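Local coordinates for amino Transferase (Eubacterium rectale, PDB 3ELE), which probably transfers amino groups between amino acids and keto acids with the help of its bound pyridoxal-5'-phosphate cofactor, at residues 213-218 against 241-246; 109-114 against 258-263; 38-43 against 379-384; 355-360 against 386-391. All blocks are in the same frame, centred on the assembly; numbering follows the deposited sequence.

Contact 1: residues 213-218 against 241-246; sequences FIIADE and LVCYSY. With PLP (pyridoxal-5'-phosphate), chain E.
Asp217 OD2, on the strand residue that pairs with Cys243 across the sheet, is held between two groups: PLP N1 lies 2.7 Å from it, and Tyr137 OH bonds to the same oxygen and helps to fix it. CG stands anti to the backbone N (chi1 -171°), which brings the carboxylate to the ring nitrogen. From the neighbouring strand Ser245 OG donates to PLP O1P at 2.6 Å and is also bonded to Ser247 OG. The cofactor sits beyond the C-terminal ends of both strands.

Behind it runs the ladder of a parallel pair. Cys243 N donates to Ala216 O at 2.8 Å, and one step further along Glu218 N closes an equally short bond to Cys243 O. Two more rungs, Leu241 N to Ile214 O and Ala216 N to Leu241 O, complete it, all four bonds being close to straight. The strands run at only 14° to each other, well inside the central sheet.

On one face stand Ile215, Asp217, Leu241 and Cys243, with Ile215 CG2 4.2 Å from Cys243 SG; helix 108-119 covers this side through Ser111, Leu112 and Cys115. The other face carries Ala216 and Val242. Here Glu218 stretches across Val242, OE1 passing 3.4 Å from methyl CG1 before it pairs with Arg221 in a salt bridge. At the far end the Tyr244 ring turns its edge to Glu218 O, which lies 3.3 Å from CD1.

One strand thus addresses the pyridine nitrogen and the other the phosphate. A carboxylate beside N1 would probably favour a protonated ring, the electron sink that related aminotransferases use.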
# COMPACT_ATOMS: atom_id res chain seq x y z
N PHE A 213 -13.33 -14.62 -13.94
CA PHE A 213 -13.75 -13.34 -13.39
C PHE A 213 -13.66 -12.19 -14.37
O PHE A 213 -12.87 -12.24 -15.30
CB PHE A 213 -12.96 -12.99 -12.12
CG PHE A 213 -13.39 -13.78 -10.96
CD1 PHE A 213 -12.90 -15.07 -10.76
CD2 PHE A 213 -14.38 -13.28 -10.11
CE1 PHE A 213 -13.36 -15.83 -9.70
CE2 PHE A 213 -14.85 -14.03 -9.05
CZ PHE A 213 -14.34 -15.30 -8.84
N ILE A 214 -14.52 -11.20 -14.18
CA ILE A 214 -14.39 -9.90 -14.83
C ILE A 214 -13.71 -9.08 -13.73
O ILE A 214 -14.18 -9.07 -12.60
CB ILE A 214 -15.73 -9.23 -15.21
CG1 ILE A 214 -16.33 -9.87 -16.45
CG2 ILE A 214 -15.54 -7.71 -15.52
CD1 ILE A 214 -17.71 -9.26 -16.88
N ILE A 215 -12.58 -8.46 -14.04
CA ILE A 215 -11.89 -7.53 -13.14
C ILE A 215 -12.16 -6.20 -13.79
O ILE A 215 -11.58 -5.91 -14.83
CB ILE A 215 -10.38 -7.84 -12.98
CG1 ILE A 215 -10.17 -9.25 -12.43
CG2 ILE A 215 -9.70 -6.84 -12.05
CD1 ILE A 215 -10.00 -10.30 -13.52
N ALA A 216 -13.08 -5.41 -13.20
CA ALA A 216 -13.51 -4.12 -13.72
C ALA A 216 -12.71 -2.99 -13.10
O ALA A 216 -12.91 -2.66 -11.93
CB ALA A 216 -15.03 -3.91 -13.45
N ASP A 217 -11.84 -2.38 -13.92
CA ASP A 217 -10.96 -1.27 -13.52
C ASP A 217 -11.72 0.01 -13.82
O ASP A 217 -11.67 0.52 -14.94
CB ASP A 217 -9.65 -1.36 -14.31
CG ASP A 217 -8.60 -0.40 -13.83
OD1 ASP A 217 -8.73 0.12 -12.71
OD2 ASP A 217 -7.61 -0.22 -14.56
N GLU A 218 -12.41 0.55 -12.81
CA GLU A 218 -13.35 1.68 -12.98
C GLU A 218 -13.02 3.09 -12.47
O GLU A 218 -13.95 3.85 -12.19
CB GLU A 218 -14.68 1.30 -12.34
CG GLU A 218 -15.28 0.03 -12.87
CD GLU A 218 -16.77 0.00 -12.66
OE1 GLU A 218 -17.25 0.54 -11.63
OE2 GLU A 218 -17.46 -0.52 -13.55
N LEU A 241 -15.42 -8.61 -10.03
CA LEU A 241 -14.72 -7.87 -8.99
C LEU A 241 -14.58 -6.47 -9.54
O LEU A 241 -14.17 -6.32 -10.69
CB LEU A 241 -13.34 -8.47 -8.72
CG LEU A 241 -13.34 -9.83 -8.01
CD1 LEU A 241 -11.99 -10.55 -8.15
CD2 LEU A 241 -13.74 -9.64 -6.54
N VAL A 242 -14.96 -5.45 -8.76
CA VAL A 242 -14.86 -4.04 -9.18
C VAL A 242 -13.74 -3.38 -8.39
O VAL A 242 -13.68 -3.52 -7.18
CB VAL A 242 -16.18 -3.27 -9.02
CG1 VAL A 242 -16.01 -1.79 -9.44
CG2 VAL A 242 -17.31 -3.95 -9.84
N CYS A 243 -12.84 -2.71 -9.12
CA CYS A 243 -11.70 -1.96 -8.59
C CYS A 243 -12.00 -0.51 -8.89
O CYS A 243 -12.21 -0.14 -10.06
CB CYS A 243 -10.39 -2.38 -9.26
SG CYS A 243 -9.97 -4.10 -8.94
N TYR A 244 -12.04 0.29 -7.84
CA TYR A 244 -12.33 1.69 -7.95
C TYR A 244 -11.35 2.50 -7.09
O TYR A 244 -10.69 1.96 -6.21
CB TYR A 244 -13.79 1.90 -7.51
CG TYR A 244 -14.24 3.33 -7.67
CD1 TYR A 244 -14.60 3.84 -8.93
CD2 TYR A 244 -14.23 4.21 -6.58
CE1 TYR A 244 -14.98 5.16 -9.09
CE2 TYR A 244 -14.61 5.55 -6.73
CZ TYR A 244 -14.99 6.02 -7.98
OH TYR A 244 -15.36 7.34 -8.10
N SER A 245 -11.20 3.77 -7.43
CA SER A 245 -10.47 4.71 -6.61
C SER A 245 -11.02 6.11 -6.84
O SER A 245 -11.70 6.37 -7.83
CB SER A 245 -8.97 4.67 -6.90
OG SER A 245 -8.62 5.38 -8.07
N TYR A 246 -10.70 7.01 -5.90
CA TYR A 246 -11.12 8.42 -5.95
C TYR A 246 -10.05 9.32 -6.58
O TYR A 246 -10.13 10.54 -6.46
CB TYR A 246 -11.54 8.88 -4.54
CG TYR A 246 -12.73 8.10 -4.03
CD1 TYR A 246 -12.55 6.89 -3.36
CD2 TYR A 246 -14.04 8.54 -4.26
CE1 TYR A 246 -13.64 6.14 -2.91
CE2 TYR A 246 -15.15 7.79 -3.79
CZ TYR A 246 -14.93 6.59 -3.13
OH TYR A 246 -15.98 5.82 -2.66
N1 PLP E . -6.34 2.08 -14.03
C2 PLP E . -6.22 2.93 -15.13
C2A PLP E . -6.80 2.53 -16.44
C3 PLP E . -5.57 4.18 -14.99
O3 PLP E . -5.45 5.03 -16.06
C4 PLP E . -5.01 4.56 -13.75
C4A PLP E . -3.96 5.66 -13.79
O4A PLP E . -2.79 5.39 -14.03
C5 PLP E . -5.15 3.67 -12.64
C6 PLP E . -5.82 2.43 -12.79
C5A PLP E . -4.56 3.95 -11.27
O4P PLP E . -5.44 4.62 -10.41
P PLP E . -4.95 4.84 -8.89
O1P PLP E . -6.13 4.77 -7.97
O2P PLP E . -4.39 6.22 -8.76
O3P PLP E . -3.93 3.84 -8.48

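Contact 2: residues 109-114 against 258-263; sequences AASLSI and GYVLVP
Ser111 OG donates to Tyr259 O over 2.8 Å, and it does so from an unusual quarter: the hydroxyl stands above the carbonyl plane, 76° out of it, with a C=O...O angle of only 102°. The same turn of helix presses on the strand with carbon. Ser111 CB meets Val260 CG2 at 3.5 Å, tighter than ordinary van der Waals contact, and one helical turn later Ile114 CG2 just reaches that methyl at 4.5 Å. The Val260 torsion (chi1 173°) sets CG2 anti to the carbonyl carbon, which aims this branch at the helix.

The next shell fixes the serine. Its OG is also hydrogen-bonded to Thr105 OG1, on the edge strand of the sheet, so one hydroxyl ties the helix to two adjacent strands. Ile114 is wedged further among Tyr103, Thr105 and the helix 269-282. On the strand side, Tyr259 points its side chain away from the helix, where its ring meets that of Tyr244.

Further out, on the first turn, Ala109 O takes two bonds from Ser113, OG at 2.7 Å and N at 3.1 Å, arriving from opposite faces of its plane. Ala109 N itself is hydrogen-bonded to the phosphate oxygen O3P of the cofactor, so the helix that packs here also offers its N-terminal end to the phosphate. A helix N-terminus at the PLP phosphate, lying against a mostly parallel seven-stranded sheet whose antiparallel strand is 258-261, is the hallmark of the large domain of fold-type I aminotransferases.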
# COMPACT_ATOMS: atom_id res chain seq x y z
N ALA A 109 -4.34 0.79 -8.02
CA ALA A 109 -3.17 -0.12 -8.17
C ALA A 109 -3.16 -1.18 -7.09
O ALA A 109 -2.77 -2.31 -7.33
CB ALA A 109 -1.86 0.65 -8.15
N ALA A 110 -3.57 -0.80 -5.88
CA ALA A 110 -3.68 -1.73 -4.76
C ALA A 110 -4.87 -2.69 -4.99
O ALA A 110 -4.75 -3.87 -4.75
CB ALA A 110 -3.82 -0.98 -3.44
N SER A 111 -5.99 -2.17 -5.50
CA SER A 111 -7.19 -2.98 -5.76
C SER A 111 -6.90 -4.05 -6.81
O SER A 111 -7.22 -5.22 -6.61
CB SER A 111 -8.37 -2.09 -6.23
OG SER A 111 -8.80 -1.18 -5.22
N LEU A 112 -6.27 -3.65 -7.90
CA LEU A 112 -5.88 -4.59 -8.99
C LEU A 112 -4.90 -5.64 -8.50
O LEU A 112 -5.12 -6.84 -8.73
CB LEU A 112 -5.29 -3.83 -10.18
CG LEU A 112 -6.28 -2.92 -10.93
CD1 LEU A 112 -5.56 -1.94 -11.84
CD2 LEU A 112 -7.31 -3.75 -11.70
N SER A 113 -3.87 -5.20 -7.76
CA SER A 113 -2.85 -6.10 -7.19
C SER A 113 -3.50 -7.18 -6.32
O SER A 113 -3.22 -8.38 -6.51
CB SER A 113 -1.79 -5.31 -6.41
OG SER A 113 -1.06 -4.44 -7.27
N ILE A 114 -4.39 -6.75 -5.42
CA ILE A 114 -5.17 -7.65 -4.54
C ILE A 114 -5.96 -8.68 -5.35
O ILE A 114 -5.95 -9.85 -5.00
CB ILE A 114 -6.17 -6.85 -3.63
CG1 ILE A 114 -5.40 -6.13 -2.52
CG2 ILE A 114 -7.19 -7.77 -2.98
CD1 ILE A 114 -6.22 -5.11 -1.81
N GLY A 258 -9.26 3.82 -2.39
CA GLY A 258 -10.17 3.18 -3.30
C GLY A 258 -10.77 1.95 -2.66
O GLY A 258 -10.81 1.84 -1.44
N TYR A 259 -11.21 1.02 -3.49
CA TYR A 259 -11.79 -0.21 -2.97
C TYR A 259 -11.83 -1.33 -3.98
O TYR A 259 -11.58 -1.11 -5.18
CB TYR A 259 -13.21 0.03 -2.42
CG TYR A 259 -14.27 0.52 -3.41
CD1 TYR A 259 -14.86 -0.35 -4.35
CD2 TYR A 259 -14.72 1.85 -3.37
CE1 TYR A 259 -15.84 0.10 -5.24
CE2 TYR A 259 -15.73 2.29 -4.26
CZ TYR A 259 -16.28 1.41 -5.19
OH TYR A 259 -17.25 1.82 -6.07
N VAL A 260 -12.09 -2.52 -3.44
CA VAL A 260 -12.39 -3.73 -4.17
C VAL A 260 -13.82 -4.08 -3.70
O VAL A 260 -14.09 -4.18 -2.49
CB VAL A 260 -11.44 -4.90 -3.89
CG1 VAL A 260 -11.96 -6.17 -4.59
CG2 VAL A 260 -10.01 -4.56 -4.38
N LEU A 261 -14.72 -4.27 -4.66
CA LEU A 261 -16.10 -4.62 -4.39
C LEU A 261 -16.26 -6.09 -4.72
O LEU A 261 -15.98 -6.49 -5.86
CB LEU A 261 -17.01 -3.75 -5.25
CG LEU A 261 -18.51 -3.96 -5.27
CD1 LEU A 261 -19.12 -3.87 -3.90
CD2 LEU A 261 -19.11 -2.92 -6.23
N VAL A 262 -16.68 -6.89 -3.73
CA VAL A 262 -16.89 -8.35 -3.88
C VAL A 262 -18.41 -8.67 -3.70
O VAL A 262 -18.87 -8.83 -2.57
CB VAL A 262 -16.05 -9.17 -2.86
CG1 VAL A 262 -16.21 -10.68 -3.09
CG2 VAL A 262 -14.56 -8.81 -2.97
N PRO A 263 -19.19 -8.77 -4.82
CA PRO A 263 -20.64 -9.08 -4.71
C PRO A 263 -20.96 -10.42 -4.04
O PRO A 263 -20.13 -11.32 -4.05
CB PRO A 263 -21.10 -9.11 -6.18
CG PRO A 263 -20.06 -8.38 -6.93
CD PRO A 263 -18.79 -8.62 -6.22

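Contact 3: residues 38-43 against 379-384; sequences YDFSIG and REMIKH
Selenomethionine Met381 reaches from the C-terminal helix 379-396 to Tyr38 and Phe40, touching the first at CB and the second over its ring. These Met-aromatic contacts join the helix to the short strand 38-39, in what is probably the small domain of the aminotransferase fold. Two conformers of Met381 were modelled; the one described reaches out with CG anti to the backbone N (chi1 -179°) and then bends twice, so that its tip curls over Phe40.

Methyl CE lies over one face of the Phe40 ring, 3.8 Å from the centroid and 24° off the normal, a CH-pi contact displaced toward the rim. The selenium comes in obliquely at 4.1 Å from that centroid, closest to CZ at 3.5 Å. Toward Tyr38 the geometry differs: SE lies at the ring's edge, near its plane, 5.4 Å from the centroid. At the edge of the Phe40 ring Ile382 CG1 adds a looser touch, and the ring of Phe389, on the next turns of the helix, packs against Phe40 as well.

The Tyr38 ring runs on along the helix, laying CE1 4.0 Å from His384 CB in one of the two conformers modelled for that histidine. A serine in place of Tyr38 would probably open a gap along the helix, with His384 CB losing the ring beside it and the selenium its ring-edge neighbour, though not its contact with CB.

Beyond the rings the chain turns through an Asx turn. Asp39 OD1 accepts Ser41 N at 3.0 Å from above the carboxylate plane, and on its syn lone pair it takes Ser41 OG at 2.6 Å.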
# COMPACT_ATOMS: atom_id res chain seq x y z
N TYR A 38 3.85 21.78 -26.12
CA TYR A 38 2.50 21.20 -26.13
C TYR A 38 2.58 19.77 -25.62
O TYR A 38 2.63 18.79 -26.37
CB TYR A 38 1.90 21.35 -27.53
CG TYR A 38 2.13 22.77 -28.04
CD1 TYR A 38 1.44 23.84 -27.49
CD2 TYR A 38 3.08 23.04 -29.03
CE1 TYR A 38 1.67 25.18 -27.93
CE2 TYR A 38 3.31 24.38 -29.51
CZ TYR A 38 2.61 25.44 -28.94
OH TYR A 38 2.84 26.75 -29.41
N ASP A 39 2.57 19.70 -24.29
CA ASP A 39 2.69 18.46 -23.56
C ASP A 39 1.36 17.78 -23.30
O ASP A 39 0.60 18.20 -22.40
CB ASP A 39 3.43 18.72 -22.24
CG ASP A 39 3.65 17.49 -21.41
OD1 ASP A 39 3.55 16.34 -21.93
OD2 ASP A 39 3.95 17.69 -20.21
N PHE A 40 1.10 16.71 -24.07
CA PHE A 40 -0.07 15.86 -23.92
C PHE A 40 0.33 14.46 -23.44
O PHE A 40 -0.42 13.51 -23.67
CB PHE A 40 -0.82 15.71 -25.25
CG PHE A 40 -1.17 17.01 -25.93
CD1 PHE A 40 -2.35 17.68 -25.63
CD2 PHE A 40 -0.34 17.53 -26.91
CE1 PHE A 40 -2.68 18.86 -26.28
CE2 PHE A 40 -0.65 18.72 -27.56
CZ PHE A 40 -1.82 19.38 -27.25
N SER A 41 1.47 14.32 -22.73
CA SER A 41 2.00 13.00 -22.32
C SER A 41 1.38 12.35 -21.06
O SER A 41 0.53 11.49 -21.19
CB SER A 41 3.53 13.05 -22.22
OG SER A 41 3.95 13.87 -21.14
N ILE A 42 1.81 12.75 -19.86
CA ILE A 42 1.34 12.10 -18.61
C ILE A 42 -0.14 12.38 -18.28
O ILE A 42 -0.61 13.51 -18.43
CB ILE A 42 2.27 12.41 -17.36
CG1 ILE A 42 2.31 13.90 -17.00
CG2 ILE A 42 3.71 11.88 -17.61
CD1 ILE A 42 3.23 14.22 -15.79
N GLY A 43 -0.84 11.33 -17.85
CA GLY A 43 -2.27 11.38 -17.54
C GLY A 43 -2.65 11.72 -16.11
O GLY A 43 -3.38 10.95 -15.47
N ARG A 379 -6.62 24.33 -21.14
CA ARG A 379 -7.46 24.64 -22.30
C ARG A 379 -6.76 25.55 -23.32
O ARG A 379 -6.82 25.29 -24.51
CB ARG A 379 -8.80 25.26 -21.84
CG ARG A 379 -9.78 25.58 -22.98
CD ARG A 379 -11.18 25.99 -22.48
NE ARG A 379 -12.04 26.28 -23.63
CZ ARG A 379 -12.14 27.46 -24.26
NH1 ARG A 379 -11.44 28.54 -23.87
NH2 ARG A 379 -12.96 27.56 -25.32
N GLU A 380 -6.09 26.60 -22.83
CA GLU A 380 -5.39 27.55 -23.72
C GLU A 380 -4.21 26.91 -24.46
O GLU A 380 -3.92 27.31 -25.59
CB GLU A 380 -4.96 28.83 -22.97
CG GLU A 380 -6.06 29.50 -22.11
CD GLU A 380 -7.43 29.62 -22.80
OE1 GLU A 380 -7.55 30.37 -23.78
OE2 GLU A 380 -8.38 28.96 -22.32
N MSE A 381 -3.54 25.93 -23.83
CA MSE A 381 -2.44 25.21 -24.46
C MSE A 381 -2.98 24.42 -25.67
O MSE A 381 -2.31 24.37 -26.71
CB MSE A 381 -1.71 24.29 -23.45
CG MSE A 381 -0.53 23.52 -24.00
SE MSE A 381 -1.10 21.92 -25.01
CE MSE A 381 -1.18 20.57 -23.60
N ILE A 382 -4.17 23.82 -25.54
CA ILE A 382 -4.81 23.08 -26.66
C ILE A 382 -5.00 24.01 -27.88
O ILE A 382 -4.67 23.63 -29.00
CB ILE A 382 -6.18 22.43 -26.29
CG1 ILE A 382 -6.03 21.41 -25.17
CG2 ILE A 382 -6.78 21.72 -27.52
CD1 ILE A 382 -7.33 20.71 -24.79
N LYS A 383 -5.49 25.24 -27.65
CA LYS A 383 -5.68 26.23 -28.73
C LYS A 383 -4.35 26.70 -29.33
O LYS A 383 -4.23 26.79 -30.56
CB LYS A 383 -6.44 27.47 -28.24
CG LYS A 383 -7.83 27.18 -27.68
CD LYS A 383 -8.53 28.47 -27.40
CE LYS A 383 -9.90 28.25 -26.82
NZ LYS A 383 -10.60 29.56 -26.68
N HIS A 384 -3.35 26.94 -28.46
CA HIS A 384 -2.02 27.40 -28.93
C HIS A 384 -1.25 26.28 -29.65
O HIS A 384 -0.36 26.55 -30.44
CB HIS A 384 -1.15 27.99 -27.79
CG HIS A 384 -1.82 29.09 -27.02
ND1 HIS A 384 -1.78 29.16 -25.65
CD2 HIS A 384 -2.63 30.10 -27.42
CE1 HIS A 384 -2.49 30.20 -25.24
NE2 HIS A 384 -3.01 30.78 -26.30

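Contact 4: residues 355-360 against 386-391; sequences EDVLIV and MPAFEK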
# COMPACT_ATOMS: atom_id res chain seq x y z
N GLU A 355 8.12 19.82 -33.50
CA GLU A 355 7.32 21.04 -33.29
C GLU A 355 6.85 21.17 -31.84
O GLU A 355 5.88 21.89 -31.55
CB GLU A 355 6.10 21.05 -34.24
CG GLU A 355 6.42 20.77 -35.72
CD GLU A 355 7.49 21.69 -36.28
OE1 GLU A 355 7.52 22.88 -35.92
OE2 GLU A 355 8.31 21.21 -37.11
N ASP A 356 7.56 20.49 -30.93
CA ASP A 356 7.29 20.49 -29.49
C ASP A 356 5.90 20.00 -29.05
O ASP A 356 5.37 20.45 -28.02
CB ASP A 356 7.66 21.86 -28.88
CG ASP A 356 9.16 22.10 -28.89
OD1 ASP A 356 9.87 21.31 -28.22
OD2 ASP A 356 9.60 23.10 -29.50
N VAL A 357 5.35 19.05 -29.82
CA VAL A 357 4.10 18.38 -29.50
C VAL A 357 4.52 17.04 -28.92
O VAL A 357 5.10 16.21 -29.64
CB VAL A 357 3.20 18.22 -30.73
CG1 VAL A 357 1.97 17.36 -30.40
CG2 VAL A 357 2.77 19.62 -31.25
N LEU A 358 4.22 16.84 -27.64
CA LEU A 358 4.60 15.65 -26.91
C LEU A 358 3.39 14.71 -26.77
O LEU A 358 2.53 14.88 -25.92
CB LEU A 358 5.23 16.04 -25.56
CG LEU A 358 6.22 17.21 -25.58
CD1 LEU A 358 6.84 17.42 -24.21
CD2 LEU A 358 7.31 17.01 -26.60
N ILE A 359 3.33 13.76 -27.70
CA ILE A 359 2.27 12.75 -27.76
C ILE A 359 2.94 11.42 -27.59
O ILE A 359 4.14 11.31 -27.78
CB ILE A 359 1.41 12.85 -29.05
CG1 ILE A 359 2.26 12.80 -30.34
CG2 ILE A 359 0.65 14.13 -28.99
CD1 ILE A 359 1.48 12.93 -31.62
N VAL A 360 2.14 10.40 -27.26
CA VAL A 360 2.65 9.08 -26.88
C VAL A 360 2.21 8.01 -27.88
O VAL A 360 1.01 7.87 -28.14
CB VAL A 360 2.10 8.73 -25.45
CG1 VAL A 360 2.51 7.34 -25.03
CG2 VAL A 360 2.59 9.76 -24.41
N MSE A 386 -2.52 24.23 -31.98
CA MSE A 386 -3.07 23.95 -33.33
C MSE A 386 -2.18 24.25 -34.53
O MSE A 386 -2.11 23.43 -35.44
CB MSE A 386 -4.50 24.50 -33.50
CG MSE A 386 -5.51 23.77 -32.61
SE MSE A 386 -5.67 21.90 -33.09
CE MSE A 386 -6.35 21.18 -31.44
N PRO A 387 -1.52 25.43 -34.56
CA PRO A 387 -0.53 25.68 -35.60
C PRO A 387 0.61 24.64 -35.68
O PRO A 387 1.05 24.32 -36.77
CB PRO A 387 0.00 27.08 -35.25
CG PRO A 387 -1.16 27.72 -34.57
CD PRO A 387 -1.73 26.63 -33.73
N ALA A 388 1.07 24.11 -34.54
CA ALA A 388 2.11 23.06 -34.55
C ALA A 388 1.52 21.75 -35.11
O ALA A 388 2.16 21.11 -35.94
CB ALA A 388 2.72 22.87 -33.17
N PHE A 389 0.31 21.37 -34.67
CA PHE A 389 -0.43 20.23 -35.25
C PHE A 389 -0.62 20.33 -36.77
O PHE A 389 -0.48 19.33 -37.48
CB PHE A 389 -1.80 20.02 -34.59
CG PHE A 389 -1.73 19.26 -33.30
CD1 PHE A 389 -1.36 17.91 -33.31
CD2 PHE A 389 -2.05 19.85 -32.08
CE1 PHE A 389 -1.30 17.17 -32.13
CE2 PHE A 389 -1.98 19.12 -30.88
CZ PHE A 389 -1.61 17.79 -30.90
N GLU A 390 -0.95 21.53 -37.23
CA GLU A 390 -1.11 21.83 -38.65
C GLU A 390 0.21 21.65 -39.40
O GLU A 390 0.23 21.11 -40.51
CB GLU A 390 -1.63 23.28 -38.81
CG GLU A 390 -1.97 23.74 -40.21
CD GLU A 390 -2.48 25.19 -40.23
OE1 GLU A 390 -1.97 26.05 -39.47
OE2 GLU A 390 -3.38 25.47 -41.04
N LYS A 391 1.32 22.11 -38.80
CA LYS A 391 2.66 21.98 -39.40
C LYS A 391 3.10 20.51 -39.45
O LYS A 391 3.69 20.08 -40.45
CB LYS A 391 3.68 22.84 -38.65
CG LYS A 391 5.03 22.93 -39.34
CD LYS A 391 5.88 24.05 -38.75
CE LYS A 391 7.27 24.07 -39.35
NZ LYS A 391 8.10 25.22 -38.84
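Val357 and Ala388 make the apolar heart of this contact. The valine spreads its two methyls over the helix: CG2 rests 3.8 Å from Ala388 CB, while CG1, placed anti to the backbone N (chi1 173°), meets Phe389 CZ at 3.6 Å. Val357 and Phe389 cross at about a right angle, the methyl coming obliquely at the ring. Ala388 CB also packs on Glu355, 3.7 Å from the carbonyl O and 4.0 Å from CB, a close approach of backbone to helix that the small alanine permits.

The charged contacts lie on the outer side. Glu355, bent at chi2 (-54°), crosses the extended Lys391 squarely, with OE1 3.5 Å from Lys391 CD. The ion pair itself, OE1 to Lys391 NZ, is long at 3.8 Å; the stronger partner is Lys395, which forms a salt bridge with OE2. A leucine in place of Glu355 would probably leave both lysines without their shared carboxylate and free their ends to swing into solvent.

Backbone geometry sets the approach. Asp356, with positive phi, is the C-prime residue of a Schellman motif that ends helix 345-353 and turns the chain straight into strand 357-358. Strand 357-358 pairs in parallel with strand 38-39, and the C-terminal helix packed against this strand pair is consistent with the small domain of class I and II aminotransferases.

How the contacts relate
Contacts 1 and 2 are wholly buried and share the large central sheet: strands 240-245 and 258-261 are neighbours in it, and Cys243 CB touches Ser111 CB at 3.7 Å. Both supply groups to the cofactor; across contact 1 the bonds are a backbone ladder, across contact 2 a single serine hydroxyl. Contacts 3 and 4 lie some 30 Å or more away, centre to centre, partly exposed, and rest on one C-terminal helix. Strands 38-39 and 357-358 pair there, Tyr38 O lying 2.8 Å from Leu358 N, and the Phe40 and Phe389 rings meet. These joints are aromatic, selenium and aliphatic contacts, with an ion pair only at the outer margin of contact 4.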